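Putative short-chain oxidoreductase (PDB 2YUT) binds NADP(+) in a Rossmann-type fold and is probably an oxidoreductase of the short-chain dehydrogenase/reductase family. Local coordinates at residues A[110-123]-A[152-165]. Sequence-based numbering, arbitrary orientation.
Sequences FQKGARAVFFGAYP and LLREGVHLVLVRLP. With NAP (NADP nicotinamide-adenine-dinucleotide phosphate), chain B.
F119 lays its ring beside V162, CD1 3.8 Å from V162 CB, while L164 CD1 meets the same ring atom at 3.7 Å. CG anti to the carbonyl carbon (chi1 -59°) points the ring the same way as the V162 side chain, with F119 CG 3.8 Å from O4D of the nicotinamide ribose. Cut back to an alanine, this position would probably leave V162 and L164 without their aromatic partner and open a gap beside that ribose. Two residues back, on the same face, V117 CG1 presses tightly on V162 CG2. At the far end V157 CG1 sits over the centre of the F110 ring in a CH-pi contact, 4.1 Å from its centroid.

Backbone hydrogen bonds join the parallel strands 114-119 and 158-162, from H158 N to A114 O through to G120 N on V162 O. These are the fifth and sixth strands of the Rossmann sheet, linked by the right-handed crossover through helix 132-153, and their C-terminal ends open on the nicotinamide: P165 O lies 3.7 Å from NAP C4N. Past the strand ends the two chains part, and one water bridges them, donating to G120 O and V162 O and accepting from L164 N.

Beyond it, R163 CB packs over one face of the Y122 ring, and P123 CD lies 3.7 Å from R163 CZ, over the guanidinium face. E142 of helix 132-153 positions this corner, salt-bridged to R163 NH2 and hydrogen-bonded to A121 N.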
loop_
_atom_site.group_PDB
_atom_site.type_symbol
_atom_site.label_atom_id
_atom_site.label_comp_id
_atom_site.label_asym_id
_atom_site.label_seq_id
_atom_site.Cartn_x
_atom_site.Cartn_y
_atom_site.Cartn_z
ATOM N N PHE A 110 22.882 10.081 1.736
ATOM C CA PHE A 110 23.446 9.337 0.614
ATOM C C PHE A 110 24.600 10.040 -0.079
ATOM O O PHE A 110 24.628 11.263 -0.172
ATOM C CB PHE A 110 22.376 9.079 -0.454
ATOM C CG PHE A 110 21.322 8.089 -0.051
ATOM C CD1 PHE A 110 21.640 6.748 0.135
ATOM C CD2 PHE A 110 19.996 8.493 0.102
ATOM C CE1 PHE A 110 20.652 5.819 0.463
ATOM C CE2 PHE A 110 18.997 7.573 0.431
ATOM C CZ PHE A 110 19.326 6.233 0.611
ATOM N N GLN A 111 25.542 9.245 -0.580
ATOM C CA GLN A 111 26.677 9.755 -1.344
ATOM C C GLN A 111 26.133 9.785 -2.772
ATOM O O GLN A 111 25.195 9.048 -3.086
ATOM C CB GLN A 111 27.852 8.766 -1.303
ATOM C CG GLN A 111 28.516 8.599 0.054
ATOM C CD GLN A 111 29.482 9.721 0.363
ATOM O OE1 GLN A 111 29.411 10.798 -0.237
ATOM N NE2 GLN A 111 30.383 9.486 1.311
ATOM N N LYS A 112 26.693 10.626 -3.631
ATOM C CA LYS A 112 26.243 10.653 -5.021
ATOM C C LYS A 112 26.550 9.263 -5.573
ATOM O O LYS A 112 27.577 8.677 -5.239
ATOM C CB LYS A 112 27.013 11.708 -5.823
ATOM C CG LYS A 112 26.663 13.152 -5.476
ATOM C CD LYS A 112 25.253 13.501 -5.933
ATOM C CE LYS A 112 24.888 14.942 -5.599
ATOM N NZ LYS A 112 25.767 15.921 -6.299
ATOM N N GLY A 113 25.662 8.721 -6.394
ATOM C CA GLY A 113 25.907 7.401 -6.951
ATOM C C GLY A 113 25.439 6.246 -6.080
ATOM O O GLY A 113 25.500 5.088 -6.489
ATOM N N ALA A 114 24.958 6.547 -4.881
ATOM C CA ALA A 114 24.499 5.494 -3.984
ATOM C C ALA A 114 23.309 4.717 -4.540
ATOM O O ALA A 114 22.569 5.202 -5.402
ATOM C CB ALA A 114 24.137 6.088 -2.635
ATOM N N ARG A 115 23.148 3.496 -4.043
ATOM C CA ARG A 115 22.040 2.638 -4.430
ATOM C C ARG A 115 21.273 2.304 -3.160
ATOM O O ARG A 115 21.866 2.127 -2.094
ATOM C CB ARG A 115 22.560 1.358 -5.081
ATOM C CG ARG A 115 23.309 1.623 -6.374
ATOM C CD ARG A 115 24.265 0.502 -6.711
ATOM N NE ARG A 115 25.088 0.851 -7.863
ATOM C CZ ARG A 115 26.160 0.169 -8.250
ATOM N NH1 ARG A 115 26.547 -0.906 -7.575
ATOM N NH2 ARG A 115 26.848 0.567 -9.313
ATOM N N ALA A 116 19.956 2.244 -3.270
ATOM C CA ALA A 116 19.106 1.924 -2.131
ATOM C C ALA A 116 18.198 0.806 -2.615
ATOM O O ALA A 116 17.385 0.992 -3.525
ATOM C CB ALA A 116 18.304 3.151 -1.706
ATOM N N VAL A 117 18.361 -0.361 -2.003
ATOM C CA VAL A 117 17.632 -1.560 -2.380
ATOM C C VAL A 117 16.473 -1.898 -1.456
ATOM O O VAL A 117 16.619 -1.912 -0.234
ATOM C CB VAL A 117 18.602 -2.773 -2.430
ATOM C CG1 VAL A 117 17.890 -4.001 -2.952
ATOM C CG2 VAL A 117 19.817 -2.431 -3.291
ATOM N N PHE A 118 15.324 -2.184 -2.059
ATOM C CA PHE A 118 14.116 -2.530 -1.317
ATOM C C PHE A 118 13.546 -3.795 -1.931
ATOM O O PHE A 118 13.852 -4.130 -3.077
ATOM C CB PHE A 118 13.106 -1.381 -1.405
ATOM C CG PHE A 118 13.580 -0.117 -0.748
ATOM C CD1 PHE A 118 13.316 0.125 0.599
ATOM C CD2 PHE A 118 14.332 0.812 -1.463
ATOM C CE1 PHE A 118 13.795 1.270 1.229
ATOM C CE2 PHE A 118 14.817 1.963 -0.848
ATOM C CZ PHE A 118 14.550 2.193 0.501
ATOM N N PHE A 119 12.708 -4.495 -1.177
ATOM C CA PHE A 119 12.135 -5.744 -1.650
ATOM C C PHE A 119 10.609 -5.709 -1.788
ATOM O O PHE A 119 9.887 -5.479 -0.816
ATOM C CB PHE A 119 12.572 -6.867 -0.703
ATOM C CG PHE A 119 14.073 -7.014 -0.603
ATOM C CD1 PHE A 119 14.768 -7.843 -1.488
ATOM C CD2 PHE A 119 14.796 -6.276 0.331
ATOM C CE1 PHE A 119 16.163 -7.929 -1.446
ATOM C CE2 PHE A 119 16.195 -6.352 0.384
ATOM C CZ PHE A 119 16.881 -7.180 -0.507
ATOM N N GLY A 120 10.131 -5.930 -3.010
ATOM C CA GLY A 120 8.702 -5.939 -3.258
ATOM C C GLY A 120 8.225 -7.373 -3.364
ATOM O O GLY A 120 8.597 -8.212 -2.544
ATOM N N ALA A 121 7.411 -7.664 -4.373
ATOM C CA ALA A 121 6.903 -9.019 -4.561
ATOM C C ALA A 121 6.264 -9.212 -5.925
ATOM O O ALA A 121 5.736 -8.269 -6.510
ATOM C CB ALA A 121 5.888 -9.351 -3.478
ATOM N N TYR A 122 6.328 -10.439 -6.430
ATOM C CA TYR A 122 5.706 -10.771 -7.704
ATOM C C TYR A 122 4.205 -10.744 -7.431
ATOM O O TYR A 122 3.704 -11.528 -6.627
ATOM C CB TYR A 122 6.131 -12.169 -8.159
ATOM C CG TYR A 122 7.542 -12.230 -8.706
ATOM C CD1 TYR A 122 7.874 -11.586 -9.897
ATOM C CD2 TYR A 122 8.547 -12.928 -8.034
ATOM C CE1 TYR A 122 9.163 -11.631 -10.406
ATOM C CE2 TYR A 122 9.847 -12.981 -8.537
ATOM C CZ TYR A 122 10.146 -12.330 -9.724
ATOM O OH TYR A 122 11.422 -12.376 -10.233
ATOM N N PRO A 123 3.473 -9.830 -8.088
ATOM C CA PRO A 123 2.020 -9.679 -7.926
ATOM C C PRO A 123 1.211 -10.975 -7.971
ATOM O O PRO A 123 0.412 -11.248 -7.074
ATOM C CB PRO A 123 1.646 -8.730 -9.059
ATOM C CG PRO A 123 2.861 -7.871 -9.180
ATOM C CD PRO A 123 3.984 -8.878 -9.090
ATOM N N LEU A 152 14.832 10.905 -5.995
ATOM C CA LEU A 152 16.134 10.425 -5.546
ATOM C C LEU A 152 17.220 10.541 -6.610
ATOM O O LEU A 152 18.366 10.861 -6.299
ATOM C CB LEU A 152 16.014 8.975 -5.065
ATOM C CG LEU A 152 15.495 8.783 -3.634
ATOM C CD1 LEU A 152 16.567 9.236 -2.646
ATOM C CD2 LEU A 152 14.202 9.571 -3.421
ATOM N N LEU A 153 16.861 10.292 -7.866
ATOM C CA LEU A 153 17.830 10.378 -8.949
ATOM C C LEU A 153 18.396 11.792 -9.024
ATOM O O LEU A 153 19.542 11.989 -9.423
ATOM C CB LEU A 153 17.179 10.001 -10.279
ATOM C CG LEU A 153 18.127 9.808 -11.466
ATOM C CD1 LEU A 153 19.175 8.747 -11.141
ATOM C CD2 LEU A 153 17.321 9.402 -12.689
ATOM N N ARG A 154 17.588 12.770 -8.627
ATOM C CA ARG A 154 18.009 14.166 -8.638
ATOM C C ARG A 154 19.151 14.366 -7.646
ATOM O O ARG A 154 19.957 15.282 -7.795
ATOM C CB ARG A 154 16.835 15.075 -8.269
ATOM C CG ARG A 154 15.677 15.029 -9.251
ATOM C CD ARG A 154 14.432 15.663 -8.648
ATOM N NE ARG A 154 13.269 15.562 -9.526
ATOM C CZ ARG A 154 12.028 15.868 -9.158
ATOM N NH1 ARG A 154 11.786 16.293 -7.924
ATOM N NH2 ARG A 154 11.029 15.750 -10.022
ATOM N N GLU A 155 19.206 13.509 -6.630
ATOM C CA GLU A 155 20.261 13.577 -5.624
ATOM C C GLU A 155 21.404 12.651 -6.023
ATOM O O GLU A 155 22.376 12.504 -5.285
ATOM C CB GLU A 155 19.736 13.140 -4.252
ATOM C CG GLU A 155 18.677 14.036 -3.646
ATOM C CD GLU A 155 18.248 13.566 -2.265
ATOM O OE1 GLU A 155 19.111 13.461 -1.369
ATOM O OE2 GLU A 155 17.045 13.299 -2.074
ATOM N N GLY A 156 21.279 12.023 -7.188
ATOM C CA GLY A 156 22.304 11.106 -7.653
ATOM C C GLY A 156 22.173 9.739 -7.001
ATOM O O GLY A 156 23.132 8.965 -6.956
ATOM N N VAL A 157 20.978 9.438 -6.500
ATOM C CA VAL A 157 20.720 8.164 -5.836
ATOM C C VAL A 157 19.817 7.257 -6.665
ATOM O O VAL A 157 18.770 7.685 -7.158
ATOM C CB VAL A 157 20.065 8.392 -4.463
ATOM C CG1 VAL A 157 19.819 7.061 -3.773
ATOM C CG2 VAL A 157 20.952 9.279 -3.613
ATOM N N HIS A 158 20.221 6.001 -6.806
ATOM C CA HIS A 158 19.447 5.042 -7.579
ATOM C C HIS A 158 18.665 4.086 -6.701
ATOM O O HIS A 158 19.247 3.345 -5.906
ATOM C CB HIS A 158 20.359 4.224 -8.488
ATOM C CG HIS A 158 21.249 5.055 -9.354
ATOM N ND1 HIS A 158 22.401 5.645 -8.883
ATOM C CD2 HIS A 158 21.151 5.406 -10.658
ATOM C CE1 HIS A 158 22.976 6.323 -9.860
ATOM N NE2 HIS A 158 22.237 6.195 -10.948
ATOM N N LEU A 159 17.344 4.102 -6.853
ATOM C CA LEU A 159 16.482 3.206 -6.095
ATOM C C LEU A 159 16.338 1.934 -6.913
ATOM O O LEU A 159 16.080 1.988 -8.112
ATOM C CB LEU A 159 15.101 3.828 -5.877
ATOM C CG LEU A 159 15.017 5.094 -5.021
ATOM C CD1 LEU A 159 13.560 5.561 -4.948
ATOM C CD2 LEU A 159 15.554 4.817 -3.627
ATOM N N VAL A 160 16.519 0.792 -6.262
ATOM C CA VAL A 160 16.408 -0.497 -6.930
ATOM C C VAL A 160 15.315 -1.325 -6.258
ATOM O O VAL A 160 15.344 -1.539 -5.045
ATOM C CB VAL A 160 17.743 -1.275 -6.851
ATOM C CG1 VAL A 160 17.622 -2.603 -7.577
ATOM C CG2 VAL A 160 18.867 -0.436 -7.445
ATOM N N LEU A 161 14.346 -1.775 -7.047
ATOM C CA LEU A 161 13.262 -2.592 -6.522
ATOM C C LEU A 161 13.540 -4.052 -6.864
ATOM O O LEU A 161 13.671 -4.415 -8.031
ATOM C CB LEU A 161 11.920 -2.150 -7.121
ATOM C CG LEU A 161 10.624 -2.777 -6.586
ATOM C CD1 LEU A 161 10.453 -4.183 -7.115
ATOM C CD2 LEU A 161 10.648 -2.776 -5.068
ATOM N N VAL A 162 13.633 -4.890 -5.839
ATOM C CA VAL A 162 13.906 -6.304 -6.050
ATOM C C VAL A 162 12.684 -7.194 -5.834
ATOM O O VAL A 162 11.967 -7.057 -4.840
ATOM C CB VAL A 162 15.024 -6.809 -5.100
ATOM C CG1 VAL A 162 15.252 -8.300 -5.319
ATOM C CG2 VAL A 162 16.311 -6.016 -5.323
ATOM N N ARG A 163 12.450 -8.101 -6.776
ATOM C CA ARG A 163 11.358 -9.054 -6.669
ATOM C C ARG A 163 11.992 -10.435 -6.575
ATOM O O ARG A 163 12.566 -10.942 -7.537
ATOM C CB ARG A 163 10.425 -8.966 -7.878
ATOM C CG ARG A 163 9.426 -7.820 -7.785
ATOM C CD ARG A 163 8.532 -7.757 -9.017
ATOM N NE ARG A 163 7.503 -6.728 -8.897
ATOM C CZ ARG A 163 6.640 -6.422 -9.860
ATOM N NH1 ARG A 163 6.683 -7.067 -11.019
ATOM N NH2 ARG A 163 5.723 -5.482 -9.661
ATOM N N LEU A 164 11.897 -11.028 -5.393
ATOM C CA LEU A 164 12.476 -12.336 -5.147
ATOM C C LEU A 164 11.426 -13.424 -5.100
ATOM O O LEU A 164 10.282 -13.181 -4.725
ATOM C CB LEU A 164 13.211 -12.348 -3.799
ATOM C CG LEU A 164 14.461 -11.488 -3.590
ATOM C CD1 LEU A 164 14.820 -11.469 -2.115
ATOM C CD2 LEU A 164 15.607 -12.036 -4.410
ATOM N N PRO A 165 11.800 -14.644 -5.508
ATOM C CA PRO A 165 10.851 -15.758 -5.468
ATOM C C PRO A 165 10.904 -16.180 -3.995
ATOM O O PRO A 165 11.543 -15.501 -3.189
ATOM C CB PRO A 165 11.493 -16.783 -6.393
ATOM C CG PRO A 165 12.962 -16.552 -6.151
ATOM C CD PRO A 165 13.063 -15.043 -6.155
HETATM P PA NAP B . 12.976 -12.334 7.988
HETATM O O1A NAP B . 11.681 -12.570 8.914
HETATM O O2A NAP B . 13.942 -13.454 8.050
HETATM O O5B NAP B . 13.623 -10.950 8.489
HETATM C C5B NAP B . 12.805 -9.790 8.653
HETATM C C4B NAP B . 13.646 -8.619 9.157
HETATM O O4B NAP B . 12.786 -7.474 9.288
HETATM C C3B NAP B . 14.200 -8.924 10.552
HETATM O O3B NAP B . 15.545 -8.449 10.655
HETATM C C2B NAP B . 13.286 -8.098 11.455
HETATM O O2B NAP B . 14.009 -7.691 12.619
HETATM C C1B NAP B . 13.123 -6.878 10.549
HETATM N N9A NAP B . 12.023 -6.019 11.039
HETATM C C8A NAP B . 10.736 -6.356 11.090
HETATM N N7A NAP B . 10.035 -5.354 11.615
HETATM C C5A NAP B . 10.882 -4.370 11.900
HETATM C C6A NAP B . 10.745 -3.111 12.472
HETATM N N6A NAP B . 9.549 -2.669 12.849
HETATM N N1A NAP B . 11.839 -2.354 12.640
HETATM C C2A NAP B . 13.031 -2.787 12.270
HETATM N N3A NAP B . 13.200 -3.978 11.725
HETATM C C4A NAP B . 12.151 -4.790 11.530
HETATM O O3 NAP B . 12.392 -12.057 6.511
HETATM P PN NAP B . 13.285 -12.181 5.177
HETATM O O1N NAP B . 12.942 -13.442 4.479
HETATM O O2N NAP B . 14.706 -11.911 5.490
HETATM O O5D NAP B . 12.723 -10.983 4.260
HETATM C C5D NAP B . 13.504 -9.807 4.030
HETATM C C4D NAP B . 12.827 -8.882 3.014
HETATM O O4D NAP B . 12.652 -9.645 1.804
HETATM C C3D NAP B . 11.422 -8.495 3.481
HETATM O O3D NAP B . 11.007 -7.259 2.893
HETATM C C2D NAP B . 10.595 -9.646 2.916
HETATM O O2D NAP B . 9.220 -9.279 2.770
HETATM C C1D NAP B . 11.241 -9.726 1.534
HETATM N N1N NAP B . 10.875 -10.952 0.790
HETATM C C2N NAP B . 11.065 -12.211 1.375
HETATM C C3N NAP B . 10.715 -13.358 0.673
HETATM C C7N NAP B . 10.928 -14.736 1.306
HETATM O O7N NAP B . 10.464 -15.750 0.787
HETATM N N7N NAP B . 11.628 -14.731 2.437
HETATM C C4N NAP B . 10.177 -13.256 -0.605
HETATM C C5N NAP B . 9.989 -12.009 -1.190
HETATM C C6N NAP B . 10.335 -10.855 -0.498
HETATM P P2B NAP B . 14.011 -8.565 13.972
HETATM O O1X NAP B . 14.070 -10.117 13.547
HETATM O O2X NAP B . 15.418 -8.229 14.680
HETATM O O3X NAP B . 12.852 -8.262 14.841
HETATM O O HOH W 1 11.172 -9.048 -3.162
HETATM O O HOH W 2 7.372 -12.510 -4.392
#